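Local coordinates for hypothetical protein APC35681 (Geobacillus stearothermophilus, PDB 1RFZ), which is of unknown function but belongs to the phosphatidylglycerophosphatase A family and may share its phospholipid phosphatase activity, at residues F7-L12 and V63-L68; V25-I30 and N53-I58. One frame throughout, in Å; residues are numbered along the deposited sequence.

In the fold
Both contacts are buried in an all-helical chain, but in different settings. Contact 1, its centre about 14 Å from the centre of the chain, joins the end of helix 2-9 and the turn after it to helix 61-76, and a second subunit packs against it. Contact 2, between helices 27-38 and 47-58, lies nearer that centre, about 9 Å away, yet is less completely buried: Val27 and Asn55 remain partly exposed, and no other protein chain of the assembly touches its two segments. Contact 1 mixes leucine with amide groups and a water; contact 2 is chiefly valine and isoleucine, with a sulfate bound by Arg56 apart from the packing. Gln64 NE2 probably hydrogen-bonds Ile58 O at 2.7 Å, linking the two.

Contact 1: residues F7-L12 and V63-L68; sequences FIMNNL and VQNAIL
Selenomethionine Met9, in the last turn of helix 2-9, brings SE to 4.5 Å from Asn65 OD1, a loose approach, while its carbonyl turns to a water. This water donates to Met9 O at 2.9 Å and to Gln64 OE1 at 3.1 Å and accepts from Leu12 N at 2.6 Å, so three bonds fix it as a bridge from the backbone of the turn at Met9 and Leu12 to Gln64 on helix 61-76. Asn10 is the first residue to leave helical phi/psi, and this turn leads into helix 13-22 of an all-helical fold. Here the contact also borders a subunit interface: Pro85 of the second subunit packs on Leu12, and its Leu96 O takes a weak hydrogen bond from Asn65 ND2. Leu12 carries most of the packing. Its CB lies 3.5 Å from Gln64 OE1 and 3.8 Å from Gln64 CG, beside a glutamine chain bent at chi2 (130°), and Leu12 CD1 reaches Asn65 OD1 at 3.3 Å. With Gln64 NE2 given to Ile58 O, both ends of the amide are engaged; an alanine here would probably leave Ile58 O without this donor and the water without one of its three partners. Leu12 CD2 comes to 4.5 Å from Leu68 CD1.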
loop_
_atom_site.group_PDB
_atom_site.type_symbol
_atom_site.label_atom_id
_atom_site.label_comp_id
_atom_site.label_asym_id
_atom_site.label_seq_id
_atom_site.Cartn_x
_atom_site.Cartn_y
_atom_site.Cartn_z
ATOM N N PHE A 7 14.342 -24.414 4.143
ATOM C CA PHE A 7 15.769 -24.127 4.260
ATOM C C PHE A 7 16.138 -22.871 3.470
ATOM O O PHE A 7 16.834 -21.990 3.975
ATOM C CB PHE A 7 16.622 -25.308 3.769
ATOM C CG PHE A 7 18.098 -24.987 3.681
ATOM C CD1 PHE A 7 18.865 -24.836 4.835
ATOM C CD2 PHE A 7 18.698 -24.766 2.453
ATOM C CE1 PHE A 7 20.206 -24.467 4.775
ATOM C CE2 PHE A 7 20.033 -24.398 2.376
ATOM C CZ PHE A 7 20.795 -24.246 3.548
ATOM N N ILE A 8 15.664 -22.789 2.233
ATOM C CA ILE A 8 15.950 -21.634 1.397
ATOM C C ILE A 8 15.392 -20.330 1.968
ATOM O O ILE A 8 16.105 -19.333 2.063
ATOM C CB ILE A 8 15.387 -21.828 -0.025
ATOM C CG1 ILE A 8 16.002 -23.085 -0.654
ATOM C CG2 ILE A 8 15.689 -20.605 -0.870
ATOM C CD1 ILE A 8 15.587 -23.336 -2.093
HETATM N N MSE A 9 14.121 -20.336 2.357
HETATM C CA MSE A 9 13.486 -19.137 2.890
HETATM C C MSE A 9 13.961 -18.688 4.261
HETATM O O MSE A 9 13.743 -17.544 4.638
HETATM C CB MSE A 9 11.961 -19.290 2.896
HETATM C CG MSE A 9 11.325 -19.239 1.499
HETATM SE SE MSE A 9 11.964 -17.771 0.366
HETATM C CE MSE A 9 13.135 -18.755 -0.785
ATOM N N ASN A 10 14.619 -19.574 5.002
ATOM C CA ASN A 10 15.131 -19.227 6.322
ATOM C C ASN A 10 16.615 -18.908 6.292
ATOM O O ASN A 10 17.236 -18.744 7.346
ATOM C CB ASN A 10 14.906 -20.364 7.305
ATOM C CG ASN A 10 13.447 -20.694 7.487
ATOM O OD1 ASN A 10 12.562 -19.926 7.100
ATOM N ND2 ASN A 10 13.180 -21.846 8.091
ATOM N N ASN A 11 17.197 -18.816 5.096
ATOM C CA ASN A 11 18.617 -18.521 5.008
ATOM C C ASN A 11 19.018 -17.433 4.034
ATOM O O ASN A 11 20.060 -17.523 3.368
ATOM C CB ASN A 11 19.366 -19.809 4.738
ATOM C CG ASN A 11 19.259 -20.760 5.903
ATOM O OD1 ASN A 11 19.828 -20.517 6.970
ATOM N ND2 ASN A 11 18.499 -21.835 5.723
ATOM N N LEU A 12 18.200 -16.378 4.016
ATOM C CA LEU A 12 18.400 -15.237 3.146
ATOM C C LEU A 12 19.111 -14.062 3.795
ATOM O O LEU A 12 19.722 -13.261 3.094
ATOM C CB LEU A 12 17.056 -14.754 2.604
ATOM C CG LEU A 12 16.119 -15.783 1.960
ATOM C CD1 LEU A 12 14.949 -15.025 1.374
ATOM C CD2 LEU A 12 16.829 -16.602 0.877
ATOM N N VAL A 63 11.909 -8.145 3.751
ATOM C CA VAL A 63 12.947 -7.183 3.425
ATOM C C VAL A 63 14.086 -7.823 2.657
ATOM O O VAL A 63 14.725 -7.180 1.829
ATOM C CB VAL A 63 13.536 -6.570 4.695
ATOM C CG1 VAL A 63 14.628 -5.557 4.342
ATOM C CG2 VAL A 63 12.442 -5.923 5.510
ATOM N N GLN A 64 14.382 -9.078 2.971
ATOM C CA GLN A 64 15.444 -9.787 2.281
ATOM C C GLN A 64 14.914 -9.930 0.875
ATOM O O GLN A 64 15.554 -9.528 -0.092
ATOM C CB GLN A 64 15.652 -11.184 2.885
ATOM C CG GLN A 64 16.626 -11.280 4.053
ATOM C CD GLN A 64 16.037 -12.026 5.249
ATOM O OE1 GLN A 64 15.281 -12.993 5.087
ATOM N NE2 GLN A 64 16.392 -11.581 6.459
ATOM N N ASN A 65 13.725 -10.510 0.787
ATOM C CA ASN A 65 13.074 -10.723 -0.488
ATOM C C ASN A 65 13.171 -9.457 -1.320
ATOM O O ASN A 65 13.334 -9.510 -2.550
ATOM C CB ASN A 65 11.603 -11.101 -0.279
ATOM C CG ASN A 65 11.432 -12.551 0.098
ATOM O OD1 ASN A 65 12.387 -13.323 0.051
ATOM N ND2 ASN A 65 10.213 -12.940 0.455
ATOM N N ALA A 66 13.082 -8.316 -0.641
ATOM C CA ALA A 66 13.157 -7.031 -1.314
ATOM C C ALA A 66 14.603 -6.744 -1.681
ATOM O O ALA A 66 14.914 -6.516 -2.844
ATOM C CB ALA A 66 12.612 -5.941 -0.414
ATOM N N ILE A 67 15.484 -6.774 -0.687
ATOM C CA ILE A 67 16.890 -6.503 -0.918
ATOM C C ILE A 67 17.483 -7.382 -2.009
ATOM O O ILE A 67 18.275 -6.901 -2.813
ATOM C CB ILE A 67 17.743 -6.706 0.355
ATOM C CG1 ILE A 67 17.250 -5.801 1.474
ATOM C CG2 ILE A 67 19.227 -6.416 0.048
ATOM C CD1 ILE A 67 18.171 -5.819 2.663
ATOM N N LEU A 68 17.129 -8.663 -2.043
ATOM C CA LEU A 68 17.694 -9.533 -3.076
ATOM C C LEU A 68 17.244 -9.114 -4.468
ATOM O O LEU A 68 18.080 -8.758 -5.303
ATOM C CB LEU A 68 17.350 -11.014 -2.830
ATOM C CG LEU A 68 18.006 -11.685 -1.609
ATOM C CD1 LEU A 68 17.928 -13.186 -1.760
ATOM C CD2 LEU A 68 19.463 -11.267 -1.477
HETATM O O HOH W 1 16.033 -16.005 5.414
#

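Contact 2: residues V25-I30 and N53-I58; sequences VTVEKI and NVNRVI. With SO4 (sulfate ion), chain E.
Val54 holds CG1 anti to its backbone N (chi1 -172°), which sends that methyl across to Ile30, whose CG2 branch likewise extends opposite its own N. The two methyls meet at 3.5 Å, Val54 CG1 to Ile30 CG2, and Ile30 CB stands close by. This is apolar helix-helix packing in an all-alpha fold: the first turn of helix 27-38 rests against the C-terminal turns of helix 47-58, with the backbones nearest at Val27 and Val54, 6.6 Å between their CA atoms. Three residues apart on one helix, Val27 and Ile30 share a face toward Val54 and Ile58, which are four apart on the other. Val54 CG1 also approaches the backbone of Val27, 3.7 Å from Val27 O, so one methyl serves both residues of the opposing turn.

Both Val27 methyls take part. CG2 lies 3.9 Å from Ile58 CD1, and both abut the amide oxygen of Asn55, Val27 CG1 being 3.7 Å from Asn55 OD1; the two side chains cross at about a right angle. That oxygen accepts a hydrogen bond from Arg17 NH2 of helix 13-22, and Arg17 also packs on Val27 and Ile58. A polar oxygen beside the apolar methyls thereby has a partner on a third helix.

Arg56 makes no contact with segment 25-30; its chain bends at chi2 (59°) toward a sulfate, probably from the crystallisation liquor, which Arg159 NH2 also binds; the two arginines around one anion form a basic site. Sulfate O3 lies in plane at the guanidinium edge, and Arg56 NE donates to sulfate O2 at 3.0 Å through a bent N-H...O angle of 134°.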
loop_
_atom_site.group_PDB
_atom_site.type_symbol
_atom_site.label_atom_id
_atom_site.label_comp_id
_atom_site.label_asym_id
_atom_site.label_seq_id
_atom_site.Cartn_x
_atom_site.Cartn_y
_atom_site.Cartn_z
ATOM N N VAL A 25 26.991 -0.721 0.526
ATOM C CA VAL A 25 26.236 -0.392 1.726
ATOM C C VAL A 25 26.569 -1.194 2.984
ATOM O O VAL A 25 26.611 -2.422 2.987
ATOM C CB VAL A 25 24.715 -0.461 1.449
ATOM C CG1 VAL A 25 23.956 0.140 2.623
ATOM C CG2 VAL A 25 24.382 0.281 0.127
ATOM N N THR A 26 26.800 -0.448 4.055
ATOM C CA THR A 26 27.149 -0.980 5.359
ATOM C C THR A 26 25.999 -0.782 6.313
ATOM O O THR A 26 25.436 0.305 6.368
ATOM C CB THR A 26 28.330 -0.204 5.943
ATOM O OG1 THR A 26 29.527 -0.599 5.275
ATOM C CG2 THR A 26 28.462 -0.449 7.426
ATOM N N VAL A 27 25.655 -1.812 7.077
ATOM C CA VAL A 27 24.588 -1.683 8.067
ATOM C C VAL A 27 24.774 -0.384 8.844
ATOM O O VAL A 27 23.806 0.257 9.237
ATOM C CB VAL A 27 24.615 -2.863 9.072
ATOM C CG1 VAL A 27 24.132 -2.407 10.464
ATOM C CG2 VAL A 27 23.755 -4.008 8.554
ATOM N N GLU A 28 26.032 -0.005 9.046
ATOM C CA GLU A 28 26.396 1.203 9.782
ATOM C C GLU A 28 26.057 2.523 9.088
ATOM O O GLU A 28 25.626 3.478 9.728
ATOM C CB GLU A 28 27.900 1.174 10.095
ATOM C CG GLU A 28 28.444 2.422 10.766
ATOM C CD GLU A 28 28.877 2.170 12.199
ATOM O OE1 GLU A 28 29.809 1.361 12.412
ATOM O OE2 GLU A 28 28.280 2.775 13.114
ATOM N N LYS A 29 26.286 2.592 7.785
ATOM C CA LYS A 29 25.996 3.821 7.056
ATOM C C LYS A 29 24.480 4.011 6.939
ATOM O O LYS A 29 23.987 5.141 6.791
ATOM C CB LYS A 29 26.679 3.804 5.684
ATOM C CG LYS A 29 28.195 4.016 5.789
ATOM C CD LYS A 29 28.900 4.057 4.439
ATOM C CE LYS A 29 28.926 2.696 3.765
ATOM N NZ LYS A 29 29.792 2.724 2.547
ATOM N N ILE A 30 23.750 2.896 7.026
ATOM C CA ILE A 30 22.294 2.905 7.000
ATOM C C ILE A 30 21.885 3.441 8.370
ATOM O O ILE A 30 21.043 4.337 8.480
ATOM C CB ILE A 30 21.726 1.499 6.848
ATOM C CG1 ILE A 30 22.238 0.862 5.561
ATOM C CG2 ILE A 30 20.198 1.564 6.808
ATOM C CD1 ILE A 30 21.528 -0.453 5.231
ATOM N N ASN A 53 18.307 -1.559 15.393
ATOM C CA ASN A 53 17.107 -1.413 14.583
ATOM C C ASN A 53 17.377 -1.777 13.117
ATOM O O ASN A 53 16.665 -2.602 12.528
ATOM C CB ASN A 53 16.598 0.027 14.711
ATOM C CG ASN A 53 15.780 0.241 15.978
ATOM O OD1 ASN A 53 14.689 -0.329 16.124
ATOM N ND2 ASN A 53 16.301 1.054 16.905
ATOM N N VAL A 54 18.400 -1.168 12.522
ATOM C CA VAL A 54 18.736 -1.504 11.147
ATOM C C VAL A 54 18.867 -3.043 11.004
ATOM O O VAL A 54 18.362 -3.640 10.045
ATOM C CB VAL A 54 20.048 -0.810 10.716
ATOM C CG1 VAL A 54 20.286 -1.006 9.218
ATOM C CG2 VAL A 54 19.964 0.662 11.031
ATOM N N ASN A 55 19.525 -3.687 11.966
ATOM C CA ASN A 55 19.683 -5.131 11.911
ATOM C C ASN A 55 18.324 -5.786 12.018
ATOM O O ASN A 55 18.044 -6.807 11.377
ATOM C CB ASN A 55 20.571 -5.623 13.053
ATOM C CG ASN A 55 22.036 -5.275 12.852
ATOM O OD1 ASN A 55 22.595 -5.480 11.773
ATOM N ND2 ASN A 55 22.670 -4.761 13.899
ATOM N N ARG A 56 17.468 -5.182 12.830
ATOM C CA ARG A 56 16.135 -5.714 13.043
ATOM C C ARG A 56 15.328 -5.804 11.756
ATOM O O ARG A 56 14.712 -6.831 11.475
ATOM C CB ARG A 56 15.394 -4.865 14.064
ATOM C CG ARG A 56 14.557 -5.705 14.970
ATOM C CD ARG A 56 15.430 -6.696 15.689
ATOM N NE ARG A 56 14.635 -7.752 16.291
ATOM C CZ ARG A 56 15.142 -8.744 17.010
ATOM N NH1 ARG A 56 16.453 -8.805 17.216
ATOM N NH2 ARG A 56 14.339 -9.672 17.518
ATOM N N VAL A 57 15.327 -4.723 10.982
ATOM C CA VAL A 57 14.609 -4.692 9.717
ATOM C C VAL A 57 15.175 -5.724 8.724
ATOM O O VAL A 57 14.428 -6.430 8.029
ATOM C CB VAL A 57 14.695 -3.282 9.091
ATOM C CG1 VAL A 57 14.297 -3.314 7.616
ATOM C CG2 VAL A 57 13.795 -2.346 9.843
ATOM N N ILE A 58 16.500 -5.805 8.671
ATOM C CA ILE A 58 17.170 -6.711 7.760
ATOM C C ILE A 58 16.914 -8.182 8.086
ATOM O O ILE A 58 16.925 -9.037 7.190
ATOM C CB ILE A 58 18.675 -6.368 7.709
ATOM C CG1 ILE A 58 18.855 -5.087 6.877
ATOM C CG2 ILE A 58 19.475 -7.502 7.094
ATOM C CD1 ILE A 58 20.195 -4.386 7.029
HETATM S S SO4 E . 10.908 -6.896 16.142
HETATM O O1 SO4 E . 9.734 -6.055 16.491
HETATM O O2 SO4 E . 12.002 -6.606 17.098
HETATM O O3 SO4 E . 11.352 -6.639 14.752
HETATM O O4 SO4 E . 10.558 -8.333 16.236
#